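Local coordinates for protein terminase, large subunit (Bacillus phage spp1, PDB 2WBN) that drives viral DNA into empty capsids as an ATP-powered motor and, through the nuclease domain described here, cuts the genome to begin and end packaging, at residues I51-F57 with A106-D111; Q34-I40 with I153-R159; E166-I170 with K187-I192. One frame throughout, in Å; residues are numbered along the deposited sequence.

Interaction 1. Residues I51-F57 with A106-D111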
loop_
_atom_site.group_PDB
_atom_site.type_symbol
_atom_site.label_atom_id
_atom_site.label_comp_id
_atom_site.label_asym_id
_atom_site.label_seq_id
_atom_site.Cartn_x
_atom_site.Cartn_y
_atom_site.Cartn_z
ATOM N N ILE A 51 -1.018 7.243 -10.775
ATOM C CA ILE A 51 -0.718 7.096 -9.360
ATOM C C ILE A 51 -1.866 6.478 -8.597
ATOM O O ILE A 51 -3.038 6.779 -8.839
ATOM C CB ILE A 51 -0.354 8.459 -8.730
ATOM C CG1 ILE A 51 0.984 8.958 -9.294
ATOM C CG2 ILE A 51 -0.294 8.365 -7.202
ATOM C CD1 ILE A 51 0.840 9.924 -10.414
ATOM N N ARG A 52 -1.512 5.618 -7.654
ATOM C CA ARG A 52 -2.447 5.072 -6.684
ATOM C C ARG A 52 -1.856 5.207 -5.307
ATOM O O ARG A 52 -0.690 4.857 -5.088
ATOM C CB ARG A 52 -2.709 3.602 -6.969
ATOM C CG ARG A 52 -3.335 3.347 -8.309
ATOM C CD ARG A 52 -4.752 3.841 -8.390
ATOM N NE ARG A 52 -5.377 3.359 -9.616
ATOM C CZ ARG A 52 -5.238 3.914 -10.821
ATOM N NH1 ARG A 52 -5.854 3.360 -11.856
ATOM N NH2 ARG A 52 -4.497 5.009 -11.012
ATOM N N GLN A 53 -2.658 5.701 -4.363
ATOM C CA GLN A 53 -2.197 5.880 -2.988
ATOM C C GLN A 53 -3.151 5.229 -1.999
ATOM O O GLN A 53 -4.385 5.283 -2.168
ATOM C CB GLN A 53 -2.002 7.359 -2.655
ATOM C CG GLN A 53 -1.042 8.077 -3.597
ATOM C CD GLN A 53 -0.827 9.531 -3.236
ATOM O OE1 GLN A 53 -1.772 10.335 -3.171
ATOM N NE2 GLN A 53 0.408 9.884 -3.021
ATOM N N GLY A 54 -2.568 4.596 -0.987
ATOM C CA GLY A 54 -3.324 3.942 0.078
ATOM C C GLY A 54 -2.817 4.314 1.458
ATOM O O GLY A 54 -1.676 4.745 1.622
ATOM N N LEU A 55 -3.680 4.164 2.451
ATOM C CA LEU A 55 -3.328 4.544 3.812
ATOM C C LEU A 55 -4.012 3.618 4.787
ATOM O O LEU A 55 -5.230 3.459 4.744
ATOM C CB LEU A 55 -3.728 5.997 4.084
ATOM C CG LEU A 55 -3.534 6.488 5.521
ATOM C CD1 LEU A 55 -2.083 6.426 5.953
ATOM C CD2 LEU A 55 -4.072 7.896 5.653
ATOM N N ASP A 56 -3.214 2.993 5.644
ATOM C CA ASP A 56 -3.695 2.279 6.781
ATOM C C ASP A 56 -3.301 3.068 8.029
ATOM O O ASP A 56 -2.160 3.486 8.147
ATOM C CB ASP A 56 -3.119 0.869 6.834
ATOM C CG ASP A 56 -3.779 0.033 7.921
ATOM O OD1 ASP A 56 -3.483 0.259 9.121
ATOM O OD2 ASP A 56 -4.640 -0.811 7.589
ATOM N N PHE A 57 -4.243 3.263 8.947
ATOM C CA PHE A 57 -4.032 4.152 10.093
ATOM C C PHE A 57 -3.256 3.557 11.258
ATOM O O PHE A 57 -2.814 4.292 12.152
ATOM C CB PHE A 57 -5.369 4.699 10.592
ATOM C CG PHE A 57 -5.986 5.701 9.664
ATOM C CD1 PHE A 57 -7.101 5.376 8.917
ATOM C CD2 PHE A 57 -5.419 6.963 9.510
ATOM C CE1 PHE A 57 -7.667 6.302 8.033
ATOM C CE2 PHE A 57 -5.969 7.890 8.634
ATOM C CZ PHE A 57 -7.092 7.554 7.888
ATOM N N ALA A 106 -3.094 13.704 -5.799
ATOM C CA ALA A 106 -3.563 12.367 -6.135
ATOM C C ALA A 106 -4.391 11.837 -4.968
ATOM O O ALA A 106 -4.111 12.120 -3.799
ATOM C CB ALA A 106 -2.392 11.436 -6.435
ATOM N N ARG A 107 -5.413 11.065 -5.301
ATOM C CA ARG A 107 -6.340 10.533 -4.318
ATOM C C ARG A 107 -5.677 9.552 -3.360
ATOM O O ARG A 107 -4.845 8.763 -3.780
ATOM C CB ARG A 107 -7.470 9.811 -5.037
ATOM C CG ARG A 107 -8.513 9.270 -4.107
ATOM C CD ARG A 107 -9.784 8.988 -4.840
ATOM N NE ARG A 107 -9.627 7.891 -5.783
ATOM C CZ ARG A 107 -10.576 7.493 -6.626
ATOM N NH1 ARG A 107 -11.758 8.101 -6.647
ATOM N NH2 ARG A 107 -10.342 6.483 -7.452
ATOM N N ILE A 108 -6.085 9.594 -2.088
ATOM C CA ILE A 108 -5.675 8.597 -1.083
ATOM C C ILE A 108 -6.903 7.786 -0.657
ATOM O O ILE A 108 -7.922 8.361 -0.212
ATOM C CB ILE A 108 -5.018 9.258 0.156
ATOM C CG1 ILE A 108 -3.796 10.086 -0.260
ATOM C CG2 ILE A 108 -4.617 8.202 1.209
ATOM C CD1 ILE A 108 -3.260 11.010 0.828
ATOM N N ILE A 109 -6.836 6.470 -0.853
ATOM C CA ILE A 109 -7.866 5.568 -0.374
ATOM C C ILE A 109 -7.398 5.062 0.974
ATOM O O ILE A 109 -6.295 4.503 1.094
ATOM C CB ILE A 109 -8.169 4.406 -1.352
ATOM C CG1 ILE A 109 -8.607 4.956 -2.722
ATOM C CG2 ILE A 109 -9.303 3.547 -0.807
ATOM C CD1 ILE A 109 -8.984 3.882 -3.774
ATOM N N ALA A 110 -8.226 5.284 1.997
ATOM C CA ALA A 110 -7.835 5.032 3.361
ATOM C C ALA A 110 -8.681 3.994 4.065
ATOM O O ALA A 110 -9.892 3.909 3.882
ATOM C CB ALA A 110 -7.845 6.343 4.172
ATOM N N ASP A 111 -7.988 3.223 4.897
ATOM C CA ASP A 111 -8.535 2.375 5.953
ATOM C C ASP A 111 -9.835 2.928 6.545
ATOM O O ASP A 111 -9.814 3.883 7.312
ATOM C CB ASP A 111 -7.404 2.253 7.003
ATOM C CG ASP A 111 -7.815 1.601 8.321
ATOM O OD1 ASP A 111 -8.886 0.955 8.418
ATOM O OD2 ASP A 111 -6.999 1.747 9.290
HETATM O O HOH W 1 -4.148 7.694 -5.961
#

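Interaction 2. Residues Q34-I40 with I153-R159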
loop_
_atom_site.group_PDB
_atom_site.type_symbol
_atom_site.label_atom_id
_atom_site.label_comp_id
_atom_site.label_asym_id
_atom_site.label_seq_id
_atom_site.Cartn_x
_atom_site.Cartn_y
_atom_site.Cartn_z
ATOM N N GLN A 34 9.867 -7.900 -8.151
ATOM C CA GLN A 34 11.090 -7.429 -8.771
ATOM C C GLN A 34 11.690 -6.384 -7.809
ATOM O O GLN A 34 11.173 -5.279 -7.661
ATOM C CB GLN A 34 10.788 -6.873 -10.165
ATOM C CG GLN A 34 11.976 -6.767 -11.050
ATOM C CD GLN A 34 12.488 -8.098 -11.631
ATOM O OE1 GLN A 34 13.644 -8.181 -11.995
ATOM N NE2 GLN A 34 11.622 -9.095 -11.764
ATOM N N ILE A 35 12.726 -6.793 -7.085
ATOM C CA ILE A 35 13.268 -6.009 -5.972
ATOM C C ILE A 35 14.766 -5.878 -6.136
ATOM O O ILE A 35 15.507 -6.877 -6.129
ATOM C CB ILE A 35 13.025 -6.649 -4.582
ATOM C CG1 ILE A 35 11.554 -6.978 -4.353
ATOM C CG2 ILE A 35 13.559 -5.692 -3.470
ATOM C CD1 ILE A 35 11.245 -7.594 -2.972
ATOM N N GLU A 36 15.218 -4.631 -6.247
ATOM C CA GLU A 36 16.636 -4.369 -6.405
ATOM C C GLU A 36 16.878 -2.886 -6.175
ATOM O O GLU A 36 16.107 -2.045 -6.641
ATOM C CB GLU A 36 17.077 -4.771 -7.794
ATOM C CG GLU A 36 18.582 -4.650 -8.047
ATOM C CD GLU A 36 18.995 -5.328 -9.325
ATOM O OE1 GLU A 36 18.802 -4.727 -10.416
ATOM O OE2 GLU A 36 19.548 -6.452 -9.234
ATOM N N GLU A 37 17.941 -2.581 -5.446
ATOM C CA GLU A 37 18.328 -1.200 -5.171
ATOM C C GLU A 37 18.633 -0.497 -6.487
ATOM O O GLU A 37 19.360 -1.030 -7.325
ATOM C CB GLU A 37 19.551 -1.125 -4.238
ATOM C CG GLU A 37 19.296 -1.636 -2.815
ATOM C CD GLU A 37 20.437 -1.338 -1.844
ATOM O OE1 GLU A 37 21.570 -1.134 -2.302
ATOM O OE2 GLU A 37 20.189 -1.291 -0.623
ATOM N N GLY A 38 18.055 0.694 -6.653
ATOM C CA GLY A 38 18.172 1.456 -7.881
ATOM C C GLY A 38 17.296 1.050 -9.050
ATOM O O GLY A 38 17.394 1.652 -10.096
ATOM N N ILE A 39 16.432 0.049 -8.891
ATOM C CA ILE A 39 15.639 -0.466 -10.009
ATOM C C ILE A 39 14.628 0.564 -10.554
ATOM O O ILE A 39 14.183 0.447 -11.693
ATOM C CB ILE A 39 14.911 -1.787 -9.603
ATOM C CG1 ILE A 39 14.531 -2.623 -10.824
ATOM C CG2 ILE A 39 13.691 -1.488 -8.694
ATOM C CD1 ILE A 39 14.023 -4.022 -10.434
ATOM N N ILE A 40 14.263 1.565 -9.749
ATOM C CA ILE A 40 13.426 2.674 -10.230
ATOM C C ILE A 40 14.263 3.955 -10.233
ATOM O O ILE A 40 14.756 4.364 -9.185
ATOM C CB ILE A 40 12.161 2.869 -9.359
ATOM C CG1 ILE A 40 11.257 1.628 -9.452
ATOM C CG2 ILE A 40 11.395 4.112 -9.803
ATOM C CD1 ILE A 40 10.239 1.490 -8.338
ATOM N N ILE A 153 5.568 -6.823 -9.527
ATOM C CA ILE A 153 5.522 -5.791 -8.483
ATOM C C ILE A 153 6.947 -5.312 -8.280
ATOM O O ILE A 153 7.790 -6.074 -7.799
ATOM C CB ILE A 153 4.986 -6.345 -7.166
ATOM C CG1 ILE A 153 3.553 -6.844 -7.351
ATOM C CG2 ILE A 153 5.061 -5.275 -6.030
ATOM C CD1 ILE A 153 3.015 -7.612 -6.144
ATOM N N VAL A 154 7.199 -4.053 -8.639
ATOM C CA VAL A 154 8.549 -3.516 -8.791
ATOM C C VAL A 154 8.818 -2.576 -7.645
ATOM O O VAL A 154 8.114 -1.568 -7.469
ATOM C CB VAL A 154 8.751 -2.769 -10.133
ATOM C CG1 VAL A 154 10.198 -2.333 -10.295
ATOM C CG2 VAL A 154 8.329 -3.641 -11.310
ATOM N N ILE A 155 9.837 -2.909 -6.865
ATOM C CA ILE A 155 10.139 -2.214 -5.629
ATOM C C ILE A 155 11.628 -1.940 -5.534
ATOM O O ILE A 155 12.462 -2.850 -5.657
ATOM C CB ILE A 155 9.714 -3.030 -4.373
ATOM C CG1 ILE A 155 8.271 -3.545 -4.478
ATOM C CG2 ILE A 155 9.877 -2.162 -3.068
ATOM C CD1 ILE A 155 7.969 -4.668 -3.476
ATOM N N ASP A 156 11.949 -0.685 -5.267
ATOM C CA ASP A 156 13.312 -0.247 -5.056
ATOM C C ASP A 156 13.496 -0.004 -3.553
ATOM O O ASP A 156 12.919 0.963 -3.001
ATOM C CB ASP A 156 13.500 1.044 -5.828
ATOM C CG ASP A 156 14.939 1.520 -5.887
ATOM O OD1 ASP A 156 15.763 1.169 -5.001
ATOM O OD2 ASP A 156 15.226 2.295 -6.835
ATOM N N PRO A 157 14.281 -0.861 -2.878
ATOM C CA PRO A 157 14.469 -0.676 -1.451
ATOM C C PRO A 157 15.109 0.655 -1.066
ATOM O O PRO A 157 15.045 1.049 0.074
ATOM C CB PRO A 157 15.371 -1.843 -1.052
ATOM C CG PRO A 157 15.245 -2.808 -2.103
ATOM C CD PRO A 157 15.053 -2.018 -3.364
ATOM N N LEU A 158 15.774 1.329 -1.998
ATOM C CA LEU A 158 16.316 2.654 -1.707
ATOM C C LEU A 158 15.221 3.701 -1.499
ATOM O O LEU A 158 15.427 4.677 -0.773
ATOM C CB LEU A 158 17.269 3.092 -2.833
ATOM C CG LEU A 158 18.507 2.227 -3.023
ATOM C CD1 LEU A 158 19.438 2.790 -4.141
ATOM C CD2 LEU A 158 19.276 2.130 -1.721
ATOM N N ARG A 159 14.063 3.493 -2.129
ATOM C CA ARG A 159 12.932 4.408 -2.042
ATOM C C ARG A 159 11.928 3.958 -1.021
ATOM O O ARG A 159 11.406 4.788 -0.265
ATOM C CB ARG A 159 12.205 4.490 -3.385
ATOM C CG ARG A 159 13.072 4.952 -4.499
ATOM C CD ARG A 159 12.362 4.975 -5.852
ATOM N NE ARG A 159 13.319 5.388 -6.862
ATOM C CZ ARG A 159 13.625 6.654 -7.146
ATOM N NH1 ARG A 159 13.016 7.665 -6.531
ATOM N NH2 ARG A 159 14.545 6.905 -8.062
#

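Interaction 3. Residues E166-I170 with K187-I192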
loop_
_atom_site.group_PDB
_atom_site.type_symbol
_atom_site.label_atom_id
_atom_site.label_comp_id
_atom_site.label_asym_id
_atom_site.label_seq_id
_atom_site.Cartn_x
_atom_site.Cartn_y
_atom_site.Cartn_z
ATOM N N GLU A 166 8.378 -5.998 3.679
ATOM C CA GLU A 166 7.139 -6.696 3.983
ATOM C C GLU A 166 6.760 -7.630 2.848
ATOM O O GLU A 166 6.386 -8.781 3.097
ATOM C CB GLU A 166 6.030 -5.715 4.304
ATOM C CG GLU A 166 6.246 -4.995 5.608
ATOM C CD GLU A 166 4.995 -4.285 6.074
ATOM O OE1 GLU A 166 4.131 -3.988 5.214
ATOM O OE2 GLU A 166 4.871 -4.063 7.294
ATOM N N PHE A 167 6.867 -7.152 1.608
ATOM C CA PHE A 167 6.490 -7.977 0.468
ATOM C C PHE A 167 7.436 -9.157 0.280
ATOM O O PHE A 167 6.978 -10.269 -0.019
ATOM C CB PHE A 167 6.383 -7.136 -0.813
ATOM C CG PHE A 167 5.053 -6.415 -0.983
ATOM C CD1 PHE A 167 4.805 -5.212 -0.353
ATOM C CD2 PHE A 167 4.077 -6.931 -1.826
ATOM C CE1 PHE A 167 3.610 -4.538 -0.541
ATOM C CE2 PHE A 167 2.858 -6.284 -2.003
ATOM C CZ PHE A 167 2.634 -5.068 -1.377
ATOM N N GLU A 168 8.741 -8.940 0.459
ATOM C CA GLU A 168 9.692 -10.041 0.393
ATOM C C GLU A 168 9.459 -11.134 1.450
ATOM O O GLU A 168 9.601 -12.327 1.160
ATOM C CB GLU A 168 11.141 -9.559 0.472
ATOM C CG GLU A 168 12.102 -10.737 0.314
ATOM C CD GLU A 168 13.545 -10.379 0.030
ATOM O OE1 GLU A 168 13.841 -9.265 -0.454
ATOM O OE2 GLU A 168 14.385 -11.258 0.314
ATOM N N ASN A 169 9.078 -10.733 2.661
ATOM C CA ASN A 169 9.033 -11.682 3.760
ATOM C C ASN A 169 7.651 -12.277 4.069
ATOM O O ASN A 169 7.575 -13.269 4.793
ATOM C CB ASN A 169 9.697 -11.044 4.993
ATOM C CG ASN A 169 11.195 -10.772 4.750
ATOM O OD1 ASN A 169 11.994 -11.688 4.731
ATOM N ND2 ASN A 169 11.545 -9.535 4.487
ATOM N N ILE A 170 6.567 -11.698 3.531
ATOM C CA ILE A 170 5.199 -12.228 3.809
ATOM C C ILE A 170 5.004 -13.663 3.281
ATOM O O ILE A 170 5.496 -14.028 2.214
ATOM C CB ILE A 170 4.083 -11.278 3.280
ATOM C CG1 ILE A 170 2.738 -11.558 3.971
ATOM C CG2 ILE A 170 3.960 -11.361 1.767
ATOM C CD1 ILE A 170 2.582 -10.956 5.391
ATOM N N LYS A 187 0.114 -10.017 9.677
ATOM C CA LYS A 187 1.176 -9.598 10.570
ATOM C C LYS A 187 2.306 -9.077 9.690
ATOM O O LYS A 187 2.565 -9.651 8.637
ATOM C CB LYS A 187 1.621 -10.815 11.388
ATOM C CG LYS A 187 2.997 -10.743 12.016
ATOM C CD LYS A 187 3.253 -11.949 12.916
ATOM C CE LYS A 187 4.435 -11.697 13.850
ATOM N NZ LYS A 187 4.058 -10.829 15.024
ATOM N N ASP A 188 2.951 -7.981 10.100
ATOM C CA ASP A 188 4.100 -7.430 9.321
ATOM C C ASP A 188 3.643 -7.184 7.863
ATOM O O ASP A 188 4.361 -7.470 6.914
ATOM C CB ASP A 188 5.332 -8.374 9.378
ATOM C CG ASP A 188 5.891 -8.582 10.802
ATOM O OD1 ASP A 188 5.604 -7.780 11.715
ATOM O OD2 ASP A 188 6.612 -9.586 11.016
ATOM N N ASN A 189 2.437 -6.635 7.706
ATOM C CA ASN A 189 1.755 -6.560 6.409
ATOM C C ASN A 189 1.066 -5.227 6.222
ATOM O O ASN A 189 0.131 -5.094 5.438
ATOM C CB ASN A 189 0.706 -7.675 6.306
ATOM C CG ASN A 189 -0.448 -7.472 7.283
ATOM O OD1 ASN A 189 -0.285 -6.846 8.353
ATOM N ND2 ASN A 189 -1.617 -7.989 6.925
ATOM N N HIS A 190 1.550 -4.213 6.926
ATOM C CA HIS A 190 0.855 -2.929 6.977
ATOM C C HIS A 190 0.889 -2.181 5.640
ATOM O O HIS A 190 -0.119 -1.557 5.234
ATOM C CB HIS A 190 1.427 -2.116 8.149
ATOM C CG HIS A 190 1.665 -2.970 9.357
ATOM N ND1 HIS A 190 0.634 -3.512 10.089
ATOM C CD2 HIS A 190 2.804 -3.481 9.883
ATOM C CE1 HIS A 190 1.125 -4.279 11.045
ATOM N NE2 HIS A 190 2.441 -4.269 10.949
ATOM N N THR A 191 2.019 -2.263 4.927
ATOM C CA THR A 191 2.109 -1.663 3.604
ATOM C C THR A 191 1.363 -2.486 2.547
ATOM O O THR A 191 0.960 -1.949 1.517
ATOM C CB THR A 191 3.574 -1.483 3.097
ATOM O OG1 THR A 191 4.182 -2.768 2.898
ATOM C CG2 THR A 191 4.397 -0.651 4.076
ATOM N N ILE A 192 1.197 -3.778 2.791
ATOM C CA ILE A 192 0.431 -4.637 1.875
ATOM C C ILE A 192 -1.054 -4.278 1.979
ATOM O O ILE A 192 -1.741 -4.128 0.968
ATOM C CB ILE A 192 0.625 -6.132 2.178
ATOM C CG1 ILE A 192 2.113 -6.513 2.192
ATOM C CG2 ILE A 192 -0.057 -6.987 1.104
ATOM C CD1 ILE A 192 2.388 -7.947 2.601
HETATM O O HOH W 2 6.106 -9.265 5.945
#

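Interaction 1. Residues I51-F57 with A106-D111
With CG anti to the backbone N in both Asp56 (chi1 -172°) and Asp111 (chi1 170°), two carboxylates, one from the end of strand 51-56 and one from just beyond strand 108-110, come together at the C-terminal end of a parallel pair. Their planes lie 20° apart, and Asp56 OD1 stands 3.8 Å from Asp111 OD2 where the two converge on the metal site. Both aspartates bind manganese number 1 of the nuclease centre, and Asp56 also binds manganese number 2. Asp111 OD2 turns its anti lone pair to the backbone N of Phe57, at 3.2 Å, while its OD1 is held by Ser113; Asp56 OD2 takes a bond from Tyr197.

This is the RNase H-like arrangement, in which acidic residues gather where central strands end. Strands 51-56 and 108-110 run side by side in the mixed sheet, and the ladder between them is formed by Ile109 N to Gln53 O, Leu55 N to Ile109 O and Asp111 N to Leu55 O, the last at 2.8 Å. Because Asp111 N bonds to Leu55 O while its OD2 accepts from Phe57 N, two residues further on, main chain and side chain together fix where the carboxylate stands.

On one face of the sheet, Leu55 CB packs on Ile108 CG2 at 3.7 Å and, more loosely, on Ala110 CB. The Phe57 ring receives Asp111 O at its edge, in plane, 3.3 Å from CE1, and lies obliquely against Ala110 CB; Ser117, Ile118 and Leu121 of helix 115-124 also touch it. At the N-terminal end, Ile51 CG2 meets Ala106 CB at 3.8 Å.

Interaction 2. Residues Q34-I40 with I153-R159
Arg159 turns its guanidinium edge-on to the carbonyl of Ile40, so that NE and NH2 both grip one oxygen side-on, NE at 2.9 Å and NH2 at 2.8 Å from Ile40 O. The oxygen lies close to the guanidinium plane, whereas the two nitrogens reach it from the same face of the carbonyl, well above its plane. An extended chain from CG to NE carries the group this far, and its CD and NE run obliquely past Ile40 CB and CG2. Asp42 gives NH2 a second, acidic partner.

Beside it, the Asp156 carboxylate reaches across to the turn of the other segment. Gly38 N bonds to Asp156 OD1 at 2.9 Å and Leu158 N bonds to the same oxygen from the opposite face, the latter an Asx turn; Ile40 N comes to OD2 at 3.2 Å, also from above the carboxylate plane. One carboxylate thus holds an amide inside the type II turn from Glu36 to Ile39 and the amide just after it; within the turn Gly38 takes up positive phi.

These loops follow directly on the parallel pairing of edge strand 33-35 with strand 152-155, where Gln34 N bonds to Ile153 O and Ile155 N to Gln34 O; the pair closes one side of the nuclease domain's mixed sheet, away from the metal site.

The other side chains meet mainly through carbon atoms. Ile35 CG2 lies 3.6 Å from Pro157 CG, the two side chains crossing at a slant. Glu37 and Leu158 cross at about a right angle: Glu37 CB lies against Leu158 CG, and its carboxyl carbon CD is 3.7 Å from Leu158 CD2. Ile39 CG2 meets Val154 CG1 at 3.9 Å, and Val45 of helix 42-47 touches both Ile40 and Arg159.

Interaction 3. Residues E166-I170 with K187-I192
Glu166, with the largest buried surface in this contact, sends its carboxylate into the first turn of helix 190-198. CG lies anti to the carbonyl carbon (chi1 -69°) and the chain is extended beyond it, which brings OE1 between two donors of one residue. Thr191 N reaches the syn lone pair of OE1 at 2.7 Å, and Thr191 OG1 donates to the same oxygen at 2.6 Å from its anti side, tilted out of the carboxylate plane. OE2 takes a weak bond from His190 N at 3.3 Å. A carboxylate facing the amides of a helix start would probably be stabilised in its charged form by the helix dipole. The side chain of Asn189, at the N-cap position, makes no capping bond, so it is the glutamate from another helix that meets these amides.

The arrangement belongs to the nuclease centre of the RNase H-like domain: His190 binds manganese number 2, as does Asp193 one turn along the same helix. Glu166 would thus act from the second shell, its bonds to Thr191, and weakly to His190 N, being consistent with steadying the helix start that carries the histidine. His190 CD2 also passes 3.4 Å from Glu166 OE2, with ring and carboxylate planes 50° apart.

Next to the carboxylate, further along helix 190-198, Ile192 joins the helices by apolar contact. Its CG1 lies over one face of the Phe167 ring, offset toward the rim, 3.9 Å from the centroid in a CH-pi contact, while CD1 meets Ile170 tip to tip, 3.8 Å from CB. Ile170 CD1 in turn touches Asn189 CB and Lys187 O. A water donates to both Glu166 O and Asp188 O, the latter at 2.7 Å, bridging the end of helix 161-169 to the approaching loop.

Overall arrangement
Interactions 1 and 3 bring the two halves of the nuclease site together. Their centres are about 17 Å apart, yet Asp56 CB comes within 4.2 Å of His190 O, and the side chains of Asp56 and His190 lie about 6 Å apart; with Asp111 and Asp193 they bind the two manganese ions. Interaction 2 lies away from that site, at the 33-35 edge of the same sheet, with strands 77-86 and 64-72 between it and interaction 1, the centres being about 20 Å apart. It meets interaction 3 by packing: Ile155 CD1 lies 4.0 Å from Phe167 CB, and strand 152-155 leads on to helix 161-169, whose Glu166 bonds to the start of the helix that carries His190 and Asp193.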